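Local coordinates for CBS domain protein (Shewanella oneidensis, PDB 3LHH) that binds adenosine monophosphate through its paired CBS domains and is part of a longer membrane protein that may also bind flavin adenine dinucleotide, at residues H75-V80 with I91-Q96. Numbering follows the deposited sequence.
Sequences HSRFPV and IISAKQ. With AMP (adenosine monophosphate), chain B.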
loop_
_atom_site.group_PDB
_atom_site.type_symbol
_atom_site.label_atom_id
_atom_site.label_comp_id
_atom_site.label_asym_id
_atom_site.label_seq_id
_atom_site.Cartn_x
_atom_site.Cartn_y
_atom_site.Cartn_z
ATOM N N HIS A 75 -6.020 -8.738 -2.926
ATOM C CA HIS A 75 -5.954 -7.329 -2.473
ATOM C C HIS A 75 -6.532 -6.285 -3.422
ATOM O O HIS A 75 -6.354 -6.376 -4.622
ATOM C CB HIS A 75 -4.524 -6.937 -2.111
ATOM C CG HIS A 75 -3.900 -7.856 -1.114
ATOM N ND1 HIS A 75 -4.549 -8.236 0.045
ATOM C CD2 HIS A 75 -2.696 -8.477 -1.099
ATOM C CE1 HIS A 75 -3.765 -9.049 0.732
ATOM N NE2 HIS A 75 -2.635 -9.209 0.062
ATOM N N SER A 76 -7.204 -5.278 -2.868
ATOM C CA SER A 76 -7.783 -4.213 -3.681
ATOM C C SER A 76 -6.769 -3.175 -4.132
ATOM O O SER A 76 -6.953 -2.524 -5.161
ATOM C CB SER A 76 -8.908 -3.482 -2.904
ATOM O OG SER A 76 -9.914 -4.390 -2.522
ATOM N N ARG A 77 -5.727 -2.972 -3.336
ATOM C CA ARG A 77 -4.734 -1.950 -3.649
ATOM C C ARG A 77 -3.308 -2.486 -3.509
ATOM O O ARG A 77 -3.023 -3.293 -2.638
ATOM C CB ARG A 77 -4.928 -0.703 -2.765
ATOM C CG ARG A 77 -6.381 -0.231 -2.647
ATOM C CD ARG A 77 -6.499 1.198 -2.106
ATOM N NE ARG A 77 -6.360 2.185 -3.174
ATOM C CZ ARG A 77 -7.293 2.424 -4.092
ATOM N NH1 ARG A 77 -8.442 1.753 -4.079
ATOM N NH2 ARG A 77 -7.073 3.331 -5.034
ATOM N N PHE A 78 -2.419 -2.024 -4.381
ATOM C CA PHE A 78 -1.031 -2.487 -4.371
ATOM C C PHE A 78 -0.067 -1.321 -4.357
ATOM O O PHE A 78 -0.156 -0.447 -5.212
ATOM C CB PHE A 78 -0.758 -3.334 -5.609
ATOM C CG PHE A 78 -1.557 -4.607 -5.646
ATOM C CD1 PHE A 78 -1.028 -5.775 -5.138
ATOM C CD2 PHE A 78 -2.843 -4.629 -6.166
ATOM C CE1 PHE A 78 -1.765 -6.978 -5.175
ATOM C CE2 PHE A 78 -3.587 -5.816 -6.193
ATOM C CZ PHE A 78 -3.042 -6.984 -5.694
ATOM N N PRO A 79 0.868 -1.317 -3.390
ATOM C CA PRO A 79 2.008 -0.406 -3.437
ATOM C C PRO A 79 2.775 -0.659 -4.723
ATOM O O PRO A 79 2.866 -1.804 -5.174
ATOM C CB PRO A 79 2.855 -0.837 -2.234
ATOM C CG PRO A 79 1.887 -1.671 -1.352
ATOM C CD PRO A 79 0.991 -2.323 -2.322
ATOM N N VAL A 80 3.311 0.404 -5.306
ATOM C CA VAL A 80 4.054 0.329 -6.553
ATOM C C VAL A 80 5.419 0.939 -6.351
ATOM O O VAL A 80 5.548 2.076 -5.883
ATOM C CB VAL A 80 3.390 1.152 -7.665
ATOM C CG1 VAL A 80 4.235 1.091 -8.928
ATOM C CG2 VAL A 80 1.986 0.656 -7.923
ATOM N N ILE A 91 0.733 3.872 -5.211
ATOM C CA ILE A 91 -0.229 2.810 -4.966
ATOM C C ILE A 91 -1.165 2.706 -6.157
ATOM O O ILE A 91 -1.425 3.696 -6.836
ATOM C CB ILE A 91 -1.053 3.120 -3.701
ATOM C CG1 ILE A 91 -0.204 2.955 -2.446
ATOM C CG2 ILE A 91 -2.272 2.233 -3.601
ATOM C CD1 ILE A 91 -0.834 3.633 -1.240
ATOM N N ILE A 92 -1.670 1.506 -6.411
ATOM C CA ILE A 92 -2.540 1.282 -7.554
ATOM C C ILE A 92 -3.769 0.536 -7.080
ATOM O O ILE A 92 -3.680 -0.356 -6.226
ATOM C CB ILE A 92 -1.802 0.472 -8.650
ATOM C CG1 ILE A 92 -1.737 1.278 -9.943
ATOM C CG2 ILE A 92 -2.461 -0.861 -8.912
ATOM C CD1 ILE A 92 -0.328 1.454 -10.460
ATOM N N SER A 93 -4.918 0.921 -7.629
ATOM C CA SER A 93 -6.159 0.197 -7.427
ATOM C C SER A 93 -6.227 -0.969 -8.407
ATOM O O SER A 93 -6.051 -0.781 -9.612
ATOM C CB SER A 93 -7.343 1.131 -7.667
ATOM O OG SER A 93 -8.521 0.387 -7.887
ATOM N N ALA A 94 -6.481 -2.170 -7.899
ATOM C CA ALA A 94 -6.546 -3.330 -8.766
ATOM C C ALA A 94 -7.705 -3.188 -9.759
ATOM O O ALA A 94 -7.575 -3.500 -10.949
ATOM C CB ALA A 94 -6.700 -4.590 -7.940
ATOM N N LYS A 95 -8.839 -2.725 -9.255
ATOM C CA LYS A 95 -10.038 -2.614 -10.069
ATOM C C LYS A 95 -9.763 -1.741 -11.272
ATOM O O LYS A 95 -10.211 -2.028 -12.373
ATOM C CB LYS A 95 -11.185 -2.022 -9.247
ATOM C CG LYS A 95 -12.429 -1.713 -10.062
ATOM C CD LYS A 95 -13.533 -1.135 -9.194
ATOM C CE LYS A 95 -14.690 -0.648 -10.056
ATOM N NZ LYS A 95 -15.852 -0.202 -9.234
ATOM N N GLN A 96 -9.003 -0.674 -11.065
ATOM C CA GLN A 96 -8.737 0.250 -12.148
ATOM C C GLN A 96 -7.824 -0.391 -13.179
ATOM O O GLN A 96 -8.065 -0.295 -14.382
ATOM C CB GLN A 96 -8.122 1.540 -11.625
ATOM C CG GLN A 96 -7.929 2.579 -12.713
ATOM C CD GLN A 96 -7.255 3.858 -12.222
ATOM O OE1 GLN A 96 -6.783 3.938 -11.083
ATOM N NE2 GLN A 96 -7.202 4.864 -13.090
HETATM P P AMP B . -7.946 -6.366 0.981
HETATM O O1P AMP B . -7.288 -7.700 0.696
HETATM O O2P AMP B . -7.627 -5.319 -0.051
HETATM O O3P AMP B . -9.399 -6.429 1.387
HETATM O "O5'" AMP B . -7.225 -5.973 2.358
HETATM C "C5'" AMP B . -7.445 -6.769 3.526
HETATM C "C4'" AMP B . -6.179 -6.826 4.383
HETATM O "O4'" AMP B . -5.092 -7.449 3.679
HETATM C "C3'" AMP B . -5.646 -5.443 4.745
HETATM O "O3'" AMP B . -6.310 -4.866 5.885
HETATM C "C2'" AMP B . -4.183 -5.731 5.000
HETATM O "O2'" AMP B . -4.120 -6.411 6.255
HETATM C "C1'" AMP B . -3.852 -6.766 3.942
HETATM N N9 AMP B . -3.392 -6.170 2.652
HETATM C C8 AMP B . -4.117 -5.379 1.836
HETATM N N7 AMP B . -3.428 -5.027 0.726
HETATM C C5 AMP B . -2.215 -5.601 0.828
HETATM C C6 AMP B . -1.002 -5.649 -0.015
HETATM N N6 AMP B . -0.932 -4.985 -1.201
HETATM N N1 AMP B . 0.031 -6.384 0.437
HETATM C C2 AMP B . -0.028 -7.055 1.612
HETATM N N3 AMP B . -1.102 -7.051 2.426
HETATM C C4 AMP B . -2.203 -6.350 2.089
HETATM O O HOH W 1 -9.300 -2.383 -6.376
#
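The antiparallel β-hairpin of the first CBS domain pairs strand 77-81 with the end of strand 88-93, and its first arm carries part of the AMP pocket. Phe78 and Ile92 form a hydrogen-bonded pair, Phe78 N giving to Ile92 O at 2.8 Å and Ile92 N to Phe78 O. Beyond them Ala94 N, at the start of helix 94-102, donates almost straight (177°) to Ser76 O, which also takes a bond from a water held by Lys95 N. Ser93 is the helix N-cap, its OG accepting a weak bond from Gln96 N. In the modelled one of its two conformers the Arg77 chain bends at chi3 (85°) and sets the rim of one guanidinium face over Ser93 CA, with NH2 3.4 Å from Ser93 CB. On the other side of the sheet Ala94 CB meets the Phe78 ring at its edge, 3.8 Å from CE2, and Val80 CG2 touches Ile92 CD1. The His75 imidazole lies nearly parallel over the adenine, AMP C5 3.4 Å above its plane, while ND1 donates to O1P at 2.9 Å; an alanine here would probably leave that phosphate oxygen without this donor and the adenine without the ring lying against it. Ser76 N grips O2P, and Arg77 O receives adenine N6 at 3.0 Å. Pro79 and Ile91 pack against strand 139-143 of the second CBS domain, whereas Phe78 and Ala94 lie against Val70 of helix 63-71.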